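Local coordinates for putative bacterial transcription regulation protein (Staphylococcus aureus, PDB 3LUR) that is of unproven function but probably serves as an effector-binding module that senses small ligands for bacterial transcription regulation, at residues Gly60-Glu65 and Ala132-Leu137; Leu12-Ile17 and Ile90-Ser95. All coordinates share one frame; numbering follows the deposited sequence.

Overall arrangement
Both contacts belong to the same six-stranded antiparallel sheet, which closes into a barrel. Contact 1 joins strand 58-64 to strand 134-138 near the centre of the chain, and contact 2 joins strand 5-21 to strand 88-103, with its centre about 11 Å from the chain centre. The two contact centres lie about 10 Å apart. Along the chain their segments alternate: 12-17, 60-65, 90-95, then 132-137. They meet through apolar side chains, with Leu61 CD2 3.8 Å from Leu14 CD1 and Pro133 CB 3.9 Å from Leu92 CD1. These apolar contacts tie opposite parts of the barrel together. Separately, the family assignment suggests a probable effector-binding role.

Contact 1. Residues Gly60-Glu65 and Ala132-Leu137; sequences GLCIPE and APFFEL
With chi1 at 55°, Phe134 places CG between its backbone N and carbonyl carbon, which swings the ring back against CB of Cys62 so that one ring face meets it; chi1 of Cys62, -62°, decides only where SG goes, which is obliquely to the same ring. The CH-pi geometry supports this: Cys62 CB lies 3.5 Å from the centroid of the Phe134 ring and 19° off the normal. Pro64 CG comes to the edge of that ring, 3.9 Å from Phe134 CE1, and the His118 ring meets it roughly perpendicular. On the other face of the sheet, Leu61 CD1 touches Pro133 CB at 3.7 Å and Phe135 CB at 3.8 Å; Leu61 and Pro133 run side by side. Glu136 turns toward the Cys62 face, where its OE1 is hydrogen-bonded to the hydroxyls of Tyr72 and Tyr138. Four backbone bonds hold the register, reciprocal between Gly60 and Glu136 and between Cys62 and Phe134, with Cys62 N 2.7 Å from Phe134 O. Such alternating hydrogen-bonded and non-hydrogen-bonded pairs are the signature of an antiparallel ladder, here between neighbouring barrel strands.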
ATOM      1  N   GLY A  60      -0.281  -2.787  -1.221  1.00 11.38           N
ATOM      2  CA  GLY A  60       1.035  -2.403  -1.597  1.00 11.63           C
ATOM      3  C   GLY A  60       1.405  -1.350  -0.567  1.00 11.31           C
ATOM      4  O   GLY A  60       1.018  -0.180  -0.687  1.00 11.07           O
ATOM      5  N   LEU A  61       2.103  -1.776   0.470  1.00 11.97           N
ATOM      6  CA  LEU A  61       2.449  -0.888   1.586  1.00 12.32           C
ATOM      7  C   LEU A  61       3.803  -0.242   1.367  1.00 13.21           C
ATOM      8  O   LEU A  61       4.838  -0.928   1.276  1.00 13.08           O
ATOM      9  CB  LEU A  61       2.450  -1.662   2.918  1.00 12.81           C
ATOM     10  CG  LEU A  61       2.680  -0.874   4.220  1.00 13.38           C
ATOM     11  CD1 LEU A  61       1.434  -0.098   4.662  1.00 12.82           C
ATOM     12  CD2 LEU A  61       3.127  -1.805   5.327  1.00 13.09           C
ATOM     13  N   CYS A  62       3.804   1.092   1.346  1.00 14.17           N
ATOM     14  CA  CYS A  62       4.995   1.866   1.190  1.00 14.69           C
ATOM     15  C   CYS A  62       5.523   2.235   2.553  1.00 14.97           C
ATOM     16  O   CYS A  62       4.806   2.834   3.356  1.00 14.39           O
ATOM     17  CB  CYS A  62       4.675   3.108   0.369  1.00 15.39           C
ATOM     18  SG  CYS A  62       4.086   2.660  -1.308  1.00 21.27           S
ATOM     19  N   ILE A  63       6.768   1.832   2.815  1.00 14.26           N
ATOM     20  CA  ILE A  63       7.388   1.973   4.111  1.00 15.21           C
ATOM     21  C   ILE A  63       8.618   2.869   3.961  1.00 15.84           C
ATOM     22  O   ILE A  63       9.698   2.404   3.596  1.00 15.36           O
ATOM     23  CB  ILE A  63       7.767   0.584   4.726  1.00 15.02           C
ATOM     24  CG1 ILE A  63       6.538  -0.319   4.811  1.00 14.46           C
ATOM     25  CG2 ILE A  63       8.404   0.740   6.160  1.00 16.50           C
ATOM     26  CD1 ILE A  63       6.818  -1.771   5.185  1.00 14.54           C
ATOM     27  N   PRO A  64       8.441   4.172   4.192  1.00 17.47           N
ATOM     28  CA  PRO A  64       9.658   5.016   4.172  1.00 18.63           C
ATOM     29  C   PRO A  64      10.613   4.512   5.227  1.00 20.05           C
ATOM     30  O   PRO A  64      10.190   4.238   6.366  1.00 21.20           O
ATOM     31  CB  PRO A  64       9.145   6.407   4.530  1.00 18.72           C
ATOM     32  CG  PRO A  64       7.660   6.379   4.244  1.00 17.94           C
ATOM     33  CD  PRO A  64       7.226   4.944   4.482  1.00 17.46           C
ATOM     34  N   GLU A  65      11.864   4.295   4.853  1.00 21.30           N
ATOM     35  CA  GLU A  65      12.845   3.824   5.810  1.00 22.64           C
ATOM     36  C   GLU A  65      13.582   5.036   6.384  1.00 23.44           C
ATOM     37  O   GLU A  65      13.673   6.088   5.744  1.00 22.95           O
ATOM     38  CB  GLU A  65      13.816   2.830   5.172  1.00 22.92           C
ATOM     39  CG  GLU A  65      13.145   1.551   4.619  1.00 24.68           C
ATOM     40  CD  GLU A  65      12.478   0.689   5.693  1.00 26.24           C
ATOM     41  OE1 GLU A  65      12.408   1.122   6.872  1.00 29.07           O
ATOM     42  OE2 GLU A  65      12.019  -0.419   5.356  1.00 26.67           O
ATOM     43  N   ALA A 132       4.382   7.816   8.515  1.00 14.56           N
ATOM     44  CA  ALA A 132       4.070   6.462   8.824  1.00 13.72           C
ATOM     45  C   ALA A 132       3.868   5.801   7.490  1.00 13.13           C
ATOM     46  O   ALA A 132       3.773   6.493   6.446  1.00 12.52           O
ATOM     47  CB  ALA A 132       2.780   6.381   9.642  1.00 13.58           C
ATOM     48  N   PRO A 133       3.731   4.479   7.502  1.00 12.51           N
ATOM     49  CA  PRO A 133       3.505   3.815   6.221  1.00 11.88           C
ATOM     50  C   PRO A 133       2.207   4.240   5.544  1.00 11.86           C
ATOM     51  O   PRO A 133       1.252   4.614   6.209  1.00 10.55           O
ATOM     52  CB  PRO A 133       3.499   2.331   6.601  1.00 12.28           C
ATOM     53  CG  PRO A 133       4.317   2.249   7.820  1.00 13.53           C
ATOM     54  CD  PRO A 133       3.968   3.505   8.581  1.00 12.74           C
ATOM     55  N   PHE A 134       2.203   4.215   4.209  1.00 11.67           N
ATOM     56  CA  PHE A 134       1.025   4.535   3.438  1.00 11.95           C
ATOM     57  C   PHE A 134       0.837   3.410   2.421  1.00 12.14           C
ATOM     58  O   PHE A 134       1.778   2.696   2.129  1.00 12.36           O
ATOM     59  CB  PHE A 134       1.145   5.915   2.768  1.00 11.85           C
ATOM     60  CG  PHE A 134       2.365   6.092   1.905  1.00 12.84           C
ATOM     61  CD1 PHE A 134       3.597   6.462   2.468  1.00 13.42           C
ATOM     62  CD2 PHE A 134       2.274   5.942   0.515  1.00 12.98           C
ATOM     63  CE1 PHE A 134       4.732   6.661   1.660  1.00 13.83           C
ATOM     64  CE2 PHE A 134       3.415   6.129  -0.300  1.00 14.33           C
ATOM     65  CZ  PHE A 134       4.638   6.478   0.280  1.00 13.85           C
ATOM     66  N   PHE A 135      -0.367   3.230   1.916  1.00 11.73           N
ATOM     67  CA  PHE A 135      -0.584   2.075   1.050  1.00 11.88           C
ATOM     68  C   PHE A 135      -1.546   2.251  -0.093  1.00 11.83           C
ATOM     69  O   PHE A 135      -2.433   3.100  -0.071  1.00 11.79           O
ATOM     70  CB  PHE A 135      -0.966   0.834   1.901  1.00 11.90           C
ATOM     71  CG  PHE A 135      -2.222   0.982   2.735  1.00 11.73           C
ATOM     72  CD1 PHE A 135      -2.160   1.472   4.028  1.00 11.91           C
ATOM     73  CD2 PHE A 135      -3.462   0.564   2.236  1.00 11.48           C
ATOM     74  CE1 PHE A 135      -3.295   1.575   4.804  1.00 13.17           C
ATOM     75  CE2 PHE A 135      -4.604   0.645   3.013  1.00 14.18           C
ATOM     76  CZ  PHE A 135      -4.531   1.170   4.294  1.00 12.08           C
ATOM     77  N   GLU A 136      -1.341   1.395  -1.092  1.00 11.49           N
ATOM     78  CA  GLU A 136      -2.242   1.211  -2.200  1.00 11.56           C
ATOM     79  C   GLU A 136      -3.074  -0.001  -1.809  1.00 11.39           C
ATOM     80  O   GLU A 136      -2.533  -0.980  -1.304  1.00 10.88           O
ATOM     81  CB  GLU A 136      -1.430   0.883  -3.461  1.00 11.69           C
ATOM     82  CG  GLU A 136      -0.411   1.931  -3.810  1.00 13.02           C
ATOM     83  CD  GLU A 136       0.804   1.396  -4.544  1.00 16.57           C
ATOM     84  OE1 GLU A 136       0.839   0.225  -4.981  1.00 15.82           O
ATOM     85  OE2 GLU A 136       1.744   2.171  -4.683  1.00 17.54           O
ATOM     86  N   LEU A 137      -4.364   0.042  -2.054  1.00 11.14           N
ATOM     87  CA  LEU A 137      -5.213  -1.088  -1.740  1.00 11.29           C
ATOM     88  C   LEU A 137      -5.905  -1.519  -3.024  1.00 11.36           C
ATOM     89  O   LEU A 137      -6.633  -0.720  -3.678  1.00 11.33           O
ATOM     90  CB  LEU A 137      -6.213  -0.733  -0.643  1.00 11.03           C
ATOM     91  CG  LEU A 137      -7.178  -1.840  -0.184  1.00 11.63           C
ATOM     92  CD1 LEU A 137      -6.389  -3.002   0.494  1.00 13.52           C
ATOM     93  CD2 LEU A 137      -8.286  -1.309   0.724  1.00 13.43           C
TER

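Contact 2. Residues Leu12-Ile17 and Ile90-Ser95; sequences LTLVGI and ITLASS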
ATOM      1  N   LEU A  12      -3.544  -2.902  12.700  1.00 12.41           N
ATOM      2  CA  LEU A  12      -3.768  -4.116  11.931  1.00 12.96           C
ATOM      3  C   LEU A  12      -2.512  -4.945  11.835  1.00 13.35           C
ATOM      4  O   LEU A  12      -1.411  -4.424  11.940  1.00 14.45           O
ATOM      5  CB  LEU A  12      -4.242  -3.754  10.530  1.00 12.64           C
ATOM      6  CG  LEU A  12      -5.572  -3.011  10.429  1.00 12.66           C
ATOM      7  CD1 LEU A  12      -5.779  -2.574   9.016  1.00 12.42           C
ATOM      8  CD2 LEU A  12      -6.757  -3.830  10.920  1.00 14.72           C
ATOM      9  N   THR A  13      -2.691  -6.252  11.696  1.00 13.88           N
ATOM     10  CA  THR A  13      -1.578  -7.142  11.489  1.00 13.61           C
ATOM     11  C   THR A  13      -1.479  -7.387   9.982  1.00 13.30           C
ATOM     12  O   THR A  13      -2.438  -7.856   9.354  1.00 12.63           O
ATOM     13  CB  THR A  13      -1.772  -8.463  12.199  1.00 13.43           C
ATOM     14  OG1 THR A  13      -1.765  -8.246  13.607  1.00 14.86           O
ATOM     15  CG2 THR A  13      -0.656  -9.421  11.849  1.00 13.83           C
ATOM     16  N   LEU A  14      -0.332  -7.042   9.404  1.00 12.70           N
ATOM     17  CA  LEU A  14      -0.120  -7.230   7.960  1.00 12.59           C
ATOM     18  C   LEU A  14       0.873  -8.363   7.736  1.00 12.06           C
ATOM     19  O   LEU A  14       1.899  -8.444   8.415  1.00 12.74           O
ATOM     20  CB  LEU A  14       0.385  -5.945   7.339  1.00 12.88           C
ATOM     21  CG  LEU A  14      -0.520  -4.740   7.480  1.00 13.97           C
ATOM     22  CD1 LEU A  14       0.041  -3.571   6.684  1.00 14.72           C
ATOM     23  CD2 LEU A  14      -1.936  -5.042   6.985  1.00 15.51           C
ATOM     24  N   VAL A  15       0.510  -9.288   6.851  1.00 11.09           N
ATOM     25  CA  VAL A  15       1.291 -10.464   6.560  1.00  9.65           C
ATOM     26  C   VAL A  15       1.706 -10.338   5.100  1.00  9.28           C
ATOM     27  O   VAL A  15       0.868 -10.144   4.214  1.00  7.97           O
ATOM     28  CB  VAL A  15       0.458 -11.767   6.706  1.00 10.42           C
ATOM     29  CG1 VAL A  15       1.328 -12.997   6.486  1.00  8.99           C
ATOM     30  CG2 VAL A  15      -0.238 -11.866   8.107  1.00  8.75           C
ATOM     31  N   GLY A  16       2.983 -10.460   4.836  1.00  9.32           N
ATOM     32  CA  GLY A  16       3.441 -10.325   3.471  1.00  9.57           C
ATOM     33  C   GLY A  16       4.933 -10.395   3.284  1.00  9.27           C
ATOM     34  O   GLY A  16       5.660 -10.973   4.111  1.00  9.75           O
ATOM     35  N   ILE A  17       5.384  -9.794   2.185  1.00  9.22           N
ATOM     36  CA  ILE A  17       6.779  -9.814   1.794  1.00  9.23           C
ATOM     37  C   ILE A  17       7.220  -8.405   1.480  1.00  9.68           C
ATOM     38  O   ILE A  17       6.525  -7.677   0.774  1.00  9.05           O
ATOM     39  CB  ILE A  17       7.009 -10.708   0.542  1.00  9.64           C
ATOM     40  CG1 ILE A  17       6.565 -12.146   0.812  1.00 12.05           C
ATOM     41  CG2 ILE A  17       8.475 -10.724   0.176  1.00  9.12           C
ATOM     42  CD1 ILE A  17       7.431 -12.845   1.905  1.00 12.73           C
ATOM     43  N   ILE A  90       3.802  -7.872  10.527  1.00 18.35           N
ATOM     44  CA  ILE A  90       3.974  -6.623  11.287  1.00 18.50           C
ATOM     45  C   ILE A  90       2.678  -5.931  11.676  1.00 17.63           C
ATOM     46  O   ILE A  90       1.610  -6.290  11.204  1.00 17.98           O
ATOM     47  CB  ILE A  90       4.852  -5.625  10.509  1.00 18.56           C
ATOM     48  CG1 ILE A  90       4.088  -5.039   9.331  1.00 20.23           C
ATOM     49  CG2 ILE A  90       6.181  -6.353  10.091  1.00 19.08           C
ATOM     50  CD1 ILE A  90       4.727  -3.863   8.709  1.00 21.30           C
ATOM     51  N   THR A  91       2.794  -4.952  12.571  1.00 16.49           N
ATOM     52  CA  THR A  91       1.657  -4.164  12.992  1.00 15.56           C
ATOM     53  C   THR A  91       1.687  -2.815  12.342  1.00 14.95           C
ATOM     54  O   THR A  91       2.650  -2.055  12.498  1.00 15.44           O
ATOM     55  CB  THR A  91       1.632  -3.930  14.515  1.00 15.33           C
ATOM     56  OG1 THR A  91       1.568  -5.180  15.176  1.00 14.95           O
ATOM     57  CG2 THR A  91       0.416  -3.114  14.896  1.00 16.11           C
ATOM     58  N   LEU A  92       0.624  -2.506  11.620  1.00 14.37           N
ATOM     59  CA  LEU A  92       0.426  -1.191  11.074  1.00 14.36           C
ATOM     60  C   LEU A  92      -0.394  -0.474  12.145  1.00 13.99           C
ATOM     61  O   LEU A  92      -1.556  -0.813  12.372  1.00 14.53           O
ATOM     62  CB  LEU A  92      -0.321  -1.254   9.758  1.00 14.19           C
ATOM     63  CG  LEU A  92      -0.671   0.088   9.116  1.00 15.08           C
ATOM     64  CD1 LEU A  92       0.612   0.762   8.640  1.00 16.76           C
ATOM     65  CD2 LEU A  92      -1.646  -0.089   7.987  1.00 16.01           C
ATOM     66  N   ALA A  93       0.225   0.496  12.809  1.00 12.95           N
ATOM     67  CA  ALA A  93      -0.395   1.193  13.927  1.00 12.53           C
ATOM     68  C   ALA A  93      -1.607   1.979  13.497  1.00 11.65           C
ATOM     69  O   ALA A  93      -1.605   2.572  12.440  1.00 10.72           O
ATOM     70  CB  ALA A  93       0.621   2.131  14.603  1.00 12.64           C
ATOM     71  N   SER A  94      -2.594   2.066  14.392  1.00 11.30           N
ATOM     72  CA  SER A  94      -3.844   2.777  14.111  1.00 11.75           C
ATOM     73  C   SER A  94      -3.603   4.201  13.675  1.00 11.72           C
ATOM     74  O   SER A  94      -2.745   4.903  14.238  1.00 11.94           O
ATOM     75  CB  SER A  94      -4.748   2.822  15.340  1.00 11.20           C
ATOM     76  OG  SER A  94      -4.149   3.549  16.378  1.00 14.99           O
ATOM     77  N   SER A  95      -4.424   4.655  12.752  1.00 11.08           N
ATOM     78  CA  SER A  95      -4.296   6.002  12.240  1.00 10.95           C
ATOM     79  C   SER A  95      -5.531   6.416  11.509  1.00 10.59           C
ATOM     80  O   SER A  95      -6.327   5.562  11.049  1.00 10.67           O
ATOM     81  CB  SER A  95      -3.110   6.088  11.266  1.00 10.83           C
ATOM     82  OG  SER A  95      -2.902   7.423  10.844  1.00 10.40           O
TER
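Leu14 and Leu12, the residues of 12-17 with the most surface buried here, each form a two-way backbone pair with segment 90-95. Leu14 N reaches Ile90 O at 2.8 Å, and Ile90 N returns a bond to Leu14 O at 2.9 Å. Leu12 pairs likewise with Leu92: its carbonyl O takes Leu92 N at 2.8 Å, while Leu12 N bonds to Leu92 O at 2.9 Å. The side chains of all four residues lie on one face of the sheet. There the CD1 branch of Leu14 does the touching, passing slantwise across Leu92 to come 3.9 Å from Leu92 CB. Leu92 CG stands opposite its backbone N (chi1 176°), a torsion that carries the CD2 branch of Leu92 to where Leu14 CD1 meets it at 4.1 Å. Leu14 also packs on Leu59 of strand 58-64. Between the two bonded pairs, Thr13 and Thr91 share the other face as a non-hydrogen-bonded pair. Their backbones add CA-H...O contacts, Thr13 CA to Ile90 O and Thr91 CA to Leu12 O, both 3.3 Å. The short segment axes stand at 132°, well short of 180°, a strongly twisted antiparallel pairing that fits strands 5-21 and 88-103 closing the barrel.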